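Local coordinates for protein alanine dehydrogenase/pyridine nucleotide transhydrogenase (Mycobacterium smegmatis str. MC2 155, PDB 3P2Y) that probably couples hydride transfer between NADH and NADP to proton pumping across the membrane, as the alpha-1 subunit of a nicotinamide nucleotide transhydrogenase, at residues 28-33 and 90-95; 35-40 and 330-335. All blocks are in the same frame, centred on the assembly; numbering follows the deposited sequence.

Contact 1: residues 28-33 and 90-95; sequences PRESAE and KVNPPT
OE2 of E30 accepts the backbone N of V91 at 2.9 Å along a nearly straight N-H path (172°) and takes a second, weak bond from K90 NZ. The other carboxylate oxygen, OE1, accepts the backbone N of N92 at 3.0 Å. Neither peptide donor lies in the carboxylate plane; both come from above it, so that two successive N-H groups hold the group across its breadth. K90 adds charge: its NZ stands 3.0 Å from E30 OE1 in a salt bridge. The lysine chain bends at both chi3 (-54°) and chi4 (-47°), and this curl folds the ammonium back over its own loop, where it also donates to the backbone O of N92 at 2.7 Å. A water accepts from K90 NZ and from the backbone N of S31, linking the lysine to the other loop.

Carbon contacts flank the polar centre. The V91 side chain crosses E30 at about a right angle, its CB 3.5 Å from E30 CD, while CG of P28 rests 3.7 Å from CB of K90.

Segments 28-33 and 90-95 follow adjacent strands of the parallel sheet, 24-27 and 87-89, so the contact joins two neighbouring strand-to-helix loops. E98 of helix 96-99 hydrogen-bonds the S31 hydroxyl, tying the first loop to the helix after the second. A buried carboxylate met by two N-H groups and an ammonium would probably remain ionised, its charge offset within the contact.

Contact 2: residues 35-40 and 330-335; sequences ERRVAL and NLPATM
An Asx motif at N330 opens the short turn that meets E35 and R37. Segment 35-40 follows strand 24-27, whereas 330-335 comes from strand 323-326 of the mixed sheet and runs into helix 336-354, whose A339 and S340 also touch R37. In the motif OD1 of N330 accepts the backbone N of A333, leaving the amide nitrogen to face the other loop.

One hydrogen bond crosses directly: N330 ND2 gives to E35 OE1 at 3.0 Å. The acceptor lies in the amide plane but is met from above the carboxylate, the two planes being 69° apart.

A salt bridge lies within 35-37: R37 grips E35 side-on, NE to OE2 at 2.8 Å and NH2 to OE1 at 2.9 Å, and its own backbone N adds a bond to OE2. The E35 chain sets out with its CG opposite the backbone N (chi1 -176°) and then bends at chi2, which brings the carboxylate back to these donors. On OE1, R37 NH2 and N330 ND2 arrive from opposite faces. Q152 receives NH1 of R37.

Packing completes the contact. P332 lies alongside R37, its CB over a guanidinium face and 3.5 Å from NH1, while A333 CB sits 3.5 Å from E35 OE2. The R36 chain passes the A333 carbonyl, with CD 3.4 Å from O, and its NE donates to G64. Finally, a water accepts from R36 NH1 at 2.9 Å and donates to the T334 backbone O.

In the fold
From the N terminus the chain leaves strand 24-27 and enters 28-33, passes through 35-40 toward helix 42-50, and returns after strand 87-89 as 90-95, closing contact 1 across 56 residues. Contact 2 closes much later, when 330-335 comes back, with 289 residues between its segments. The two closures cross, since 35-40 lies inside the first loop and its partner beyond it. Contact 1 therefore ties two adjacent strand ends of the parallel sheet, whereas contact 2 fastens the return segment between the mixed sheet and helix 336-354, which packs back against the N-terminal part. Their centres are about 10 Å apart, and they touch where E30 CB meets E35 CG.

Contact 1: residues 28-33 and 90-95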
loop_
_atom_site.group_PDB
_atom_site.type_symbol
_atom_site.label_atom_id
_atom_site.label_comp_id
_atom_site.label_asym_id
_atom_site.label_seq_id
_atom_site.Cartn_x
_atom_site.Cartn_y
_atom_site.Cartn_z
ATOM N N PRO A 28 4.199 25.156 15.433
ATOM C CA PRO A 28 3.297 25.610 14.374
ATOM C C PRO A 28 2.673 24.478 13.536
ATOM O O PRO A 28 3.177 23.333 13.511
ATOM C CB PRO A 28 4.194 26.465 13.461
ATOM C CG PRO A 28 5.585 26.014 13.734
ATOM C CD PRO A 28 5.618 25.265 15.060
ATOM N N ARG A 29 1.567 24.810 12.875
ATOM C CA ARG A 29 1.033 23.978 11.803
ATOM C C ARG A 29 1.970 24.083 10.604
ATOM O O ARG A 29 2.431 25.178 10.257
ATOM C CB ARG A 29 -0.364 24.469 11.414
ATOM C CG ARG A 29 -0.965 23.639 10.308
ATOM C CD ARG A 29 -2.340 24.180 9.929
ATOM N NE ARG A 29 -2.763 23.631 8.633
ATOM C CZ ARG A 29 -2.457 24.158 7.428
ATOM N NH1 ARG A 29 -2.907 23.574 6.314
ATOM N NH2 ARG A 29 -1.719 25.267 7.309
ATOM N N GLU A 30 2.310 22.934 10.007
ATOM C CA GLU A 30 3.113 22.935 8.787
ATOM C C GLU A 30 2.307 23.452 7.603
ATOM O O GLU A 30 1.230 22.937 7.345
ATOM C CB GLU A 30 3.619 21.514 8.513
ATOM C CG GLU A 30 4.638 21.092 9.584
ATOM C CD GLU A 30 5.900 21.946 9.557
ATOM O OE1 GLU A 30 6.462 22.156 8.462
ATOM O OE2 GLU A 30 6.320 22.419 10.625
ATOM N N SER A 31 2.853 24.439 6.889
ATOM C CA SER A 31 2.138 25.118 5.791
ATOM C C SER A 31 2.426 24.537 4.409
ATOM O O SER A 31 1.702 24.838 3.464
ATOM C CB SER A 31 2.494 26.616 5.793
ATOM O OG SER A 31 3.896 26.823 5.688
ATOM N N ALA A 32 3.488 23.723 4.287
ATOM C CA ALA A 32 3.877 23.169 2.977
ATOM C C ALA A 32 2.815 22.261 2.366
ATOM O O ALA A 32 2.168 21.473 3.076
ATOM C CB ALA A 32 5.225 22.453 3.067
ATOM N N GLU A 33 2.612 22.376 1.049
ATOM C CA GLU A 33 1.610 21.550 0.379
ATOM C C GLU A 33 1.930 20.057 0.603
ATOM O O GLU A 33 3.089 19.627 0.411
ATOM C CB GLU A 33 1.545 21.840 -1.136
ATOM N N LYS A 90 9.734 23.062 14.521
ATOM C CA LYS A 90 8.847 22.786 13.371
ATOM C C LYS A 90 9.493 21.724 12.512
ATOM O O LYS A 90 10.600 21.297 12.811
ATOM C CB LYS A 90 8.567 24.085 12.576
ATOM C CG LYS A 90 9.703 24.556 11.633
ATOM C CD LYS A 90 9.348 25.946 10.970
ATOM C CE LYS A 90 7.972 25.932 10.233
ATOM N NZ LYS A 90 7.748 24.726 9.300
ATOM N N VAL A 91 8.814 21.304 11.446
ATOM C CA VAL A 91 9.338 20.268 10.565
ATOM C C VAL A 91 10.082 20.903 9.385
ATOM O O VAL A 91 11.311 20.820 9.322
ATOM C CB VAL A 91 8.205 19.330 10.046
ATOM C CG1 VAL A 91 8.811 18.159 9.161
ATOM C CG2 VAL A 91 7.420 18.743 11.210
ATOM N N ASN A 92 9.348 21.495 8.437
ATOM C CA ASN A 92 9.972 22.034 7.212
ATOM C C ASN A 92 10.585 23.422 7.386
ATOM O O ASN A 92 10.249 24.126 8.338
ATOM C CB ASN A 92 8.945 22.083 6.071
ATOM C CG ASN A 92 8.450 20.701 5.696
ATOM O OD1 ASN A 92 7.234 20.439 5.590
ATOM N ND2 ASN A 92 9.382 19.811 5.491
ATOM N N PRO A 93 11.519 23.806 6.485
ATOM C CA PRO A 93 12.121 25.150 6.608
ATOM C C PRO A 93 11.029 26.215 6.654
ATOM O O PRO A 93 10.017 26.082 5.939
ATOM C CB PRO A 93 12.938 25.284 5.319
ATOM C CG PRO A 93 13.408 23.842 5.037
ATOM C CD PRO A 93 12.182 22.977 5.449
ATOM N N PRO A 94 11.238 27.282 7.443
ATOM C CA PRO A 94 10.267 28.346 7.528
ATOM C C PRO A 94 10.243 29.182 6.250
ATOM O O PRO A 94 11.278 29.339 5.581
ATOM C CB PRO A 94 10.778 29.207 8.697
ATOM C CG PRO A 94 12.278 29.031 8.650
ATOM C CD PRO A 94 12.442 27.553 8.266
ATOM N N THR A 95 9.057 29.689 5.909
ATOM C CA THR A 95 8.916 30.643 4.803
ATOM C C THR A 95 9.348 32.030 5.292
ATOM O O THR A 95 9.514 32.266 6.500
ATOM C CB THR A 95 7.462 30.763 4.352
ATOM O OG1 THR A 95 6.701 31.324 5.421
ATOM C CG2 THR A 95 6.853 29.394 3.967
HETATM O O HOH W 1 4.931 25.848 8.930
#

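Contact 2: residues 35-40 and 330-335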
loop_
_atom_site.group_PDB
_atom_site.type_symbol
_atom_site.label_atom_id
_atom_site.label_comp_id
_atom_site.label_asym_id
_atom_site.label_seq_id
_atom_site.Cartn_x
_atom_site.Cartn_y
_atom_site.Cartn_z
ATOM N N GLU A 35 2.072 18.389 3.305
ATOM C CA GLU A 35 2.723 18.019 4.565
ATOM C C GLU A 35 1.649 17.637 5.575
ATOM O O GLU A 35 0.634 18.354 5.703
ATOM C CB GLU A 35 3.560 19.169 5.130
ATOM C CG GLU A 35 4.324 18.759 6.420
ATOM C CD GLU A 35 5.225 17.542 6.173
ATOM O OE1 GLU A 35 6.247 17.700 5.485
ATOM O OE2 GLU A 35 4.914 16.420 6.620
ATOM N N ARG A 36 1.849 16.523 6.277
ATOM C CA ARG A 36 0.931 16.108 7.339
ATOM C C ARG A 36 1.610 15.942 8.701
ATOM O O ARG A 36 0.913 15.718 9.686
ATOM C CB ARG A 36 0.244 14.771 6.986
ATOM C CG ARG A 36 -0.662 14.906 5.749
ATOM C CD ARG A 36 -1.215 13.529 5.311
ATOM N NE ARG A 36 -2.021 12.912 6.376
ATOM C CZ ARG A 36 -2.333 11.615 6.455
ATOM N NH1 ARG A 36 -1.916 10.749 5.533
ATOM N NH2 ARG A 36 -3.073 11.190 7.472
ATOM N N ARG A 37 2.936 16.032 8.759
ATOM C CA ARG A 37 3.636 15.879 10.026
ATOM C C ARG A 37 3.470 17.156 10.856
ATOM O O ARG A 37 3.098 18.234 10.329
ATOM C CB ARG A 37 5.140 15.582 9.815
ATOM C CG ARG A 37 5.393 14.199 9.149
ATOM C CD ARG A 37 6.850 14.044 8.704
ATOM N NE ARG A 37 7.151 14.978 7.627
ATOM C CZ ARG A 37 8.366 15.190 7.137
ATOM N NH1 ARG A 37 9.414 14.527 7.646
ATOM N NH2 ARG A 37 8.546 16.083 6.155
ATOM N N VAL A 38 3.768 17.001 12.138
ATOM C CA VAL A 38 3.773 18.100 13.127
ATOM C C VAL A 38 4.986 17.867 14.033
ATOM O O VAL A 38 5.340 16.732 14.316
ATOM C CB VAL A 38 2.421 18.086 13.954
ATOM C CG1 VAL A 38 2.220 16.755 14.701
ATOM C CG2 VAL A 38 2.368 19.282 14.938
ATOM N N ALA A 39 5.665 18.937 14.474
ATOM C CA ALA A 39 6.989 18.742 15.109
ATOM C C ALA A 39 6.920 18.070 16.475
ATOM O O ALA A 39 7.838 17.356 16.824
ATOM C CB ALA A 39 7.771 20.065 15.213
ATOM N N LEU A 40 5.850 18.312 17.238
ATOM C CA LEU A 40 5.638 17.562 18.475
ATOM C C LEU A 40 4.267 16.908 18.437
ATOM O O LEU A 40 3.302 17.519 17.970
ATOM C CB LEU A 40 5.712 18.482 19.709
ATOM C CG LEU A 40 7.016 19.246 19.965
ATOM C CD1 LEU A 40 6.853 20.043 21.268
ATOM C CD2 LEU A 40 8.239 18.267 20.051
ATOM N N ASN A 330 7.197 12.838 -0.559
ATOM C CA ASN A 330 7.178 13.018 0.897
ATOM C C ASN A 330 6.563 11.814 1.559
ATOM O O ASN A 330 5.414 11.854 2.016
ATOM C CB ASN A 330 6.444 14.330 1.259
ATOM C CG ASN A 330 6.613 14.730 2.737
ATOM O OD1 ASN A 330 7.185 13.977 3.555
ATOM N ND2 ASN A 330 6.090 15.927 3.087
ATOM N N LEU A 331 7.299 10.696 1.547
ATOM C CA LEU A 331 6.749 9.491 2.170
ATOM C C LEU A 331 6.506 9.600 3.701
ATOM O O LEU A 331 5.532 9.027 4.197
ATOM C CB LEU A 331 7.589 8.256 1.817
ATOM C CG LEU A 331 7.419 7.843 0.349
ATOM C CD1 LEU A 331 8.412 6.691 0.063
ATOM C CD2 LEU A 331 5.978 7.353 0.034
ATOM N N PRO A 332 7.363 10.344 4.447
ATOM C CA PRO A 332 7.087 10.543 5.874
ATOM C C PRO A 332 5.699 11.126 6.155
ATOM O O PRO A 332 5.025 10.689 7.107
ATOM C CB PRO A 332 8.208 11.527 6.305
ATOM C CG PRO A 332 9.379 11.040 5.468
ATOM C CD PRO A 332 8.675 10.917 4.078
ATOM N N ALA A 333 5.259 12.067 5.307
ATOM C CA ALA A 333 3.937 12.677 5.460
ATOM C C ALA A 333 2.803 11.649 5.264
ATOM O O ALA A 333 1.706 11.834 5.772
ATOM C CB ALA A 333 3.768 13.852 4.491
ATOM N N THR A 334 3.085 10.544 4.571
ATOM C CA THR A 334 2.056 9.514 4.363
ATOM C C THR A 334 1.832 8.595 5.569
ATOM O O THR A 334 0.936 7.758 5.549
ATOM C CB THR A 334 2.300 8.638 3.125
ATOM O OG1 THR A 334 3.384 7.718 3.374
ATOM C CG2 THR A 334 2.595 9.500 1.885
ATOM N N MET A 335 2.643 8.756 6.600
ATOM C CA MET A 335 2.486 7.932 7.811
ATOM C C MET A 335 2.787 8.865 8.980
ATOM O O MET A 335 3.769 8.714 9.728
ATOM C CB MET A 335 3.414 6.690 7.757
ATOM C CG MET A 335 2.961 5.575 8.765
ATOM S SD MET A 335 4.208 4.267 8.796
ATOM C CE MET A 335 5.361 4.979 9.946
HETATM O O HOH W 2 -1.661 8.129 6.645
#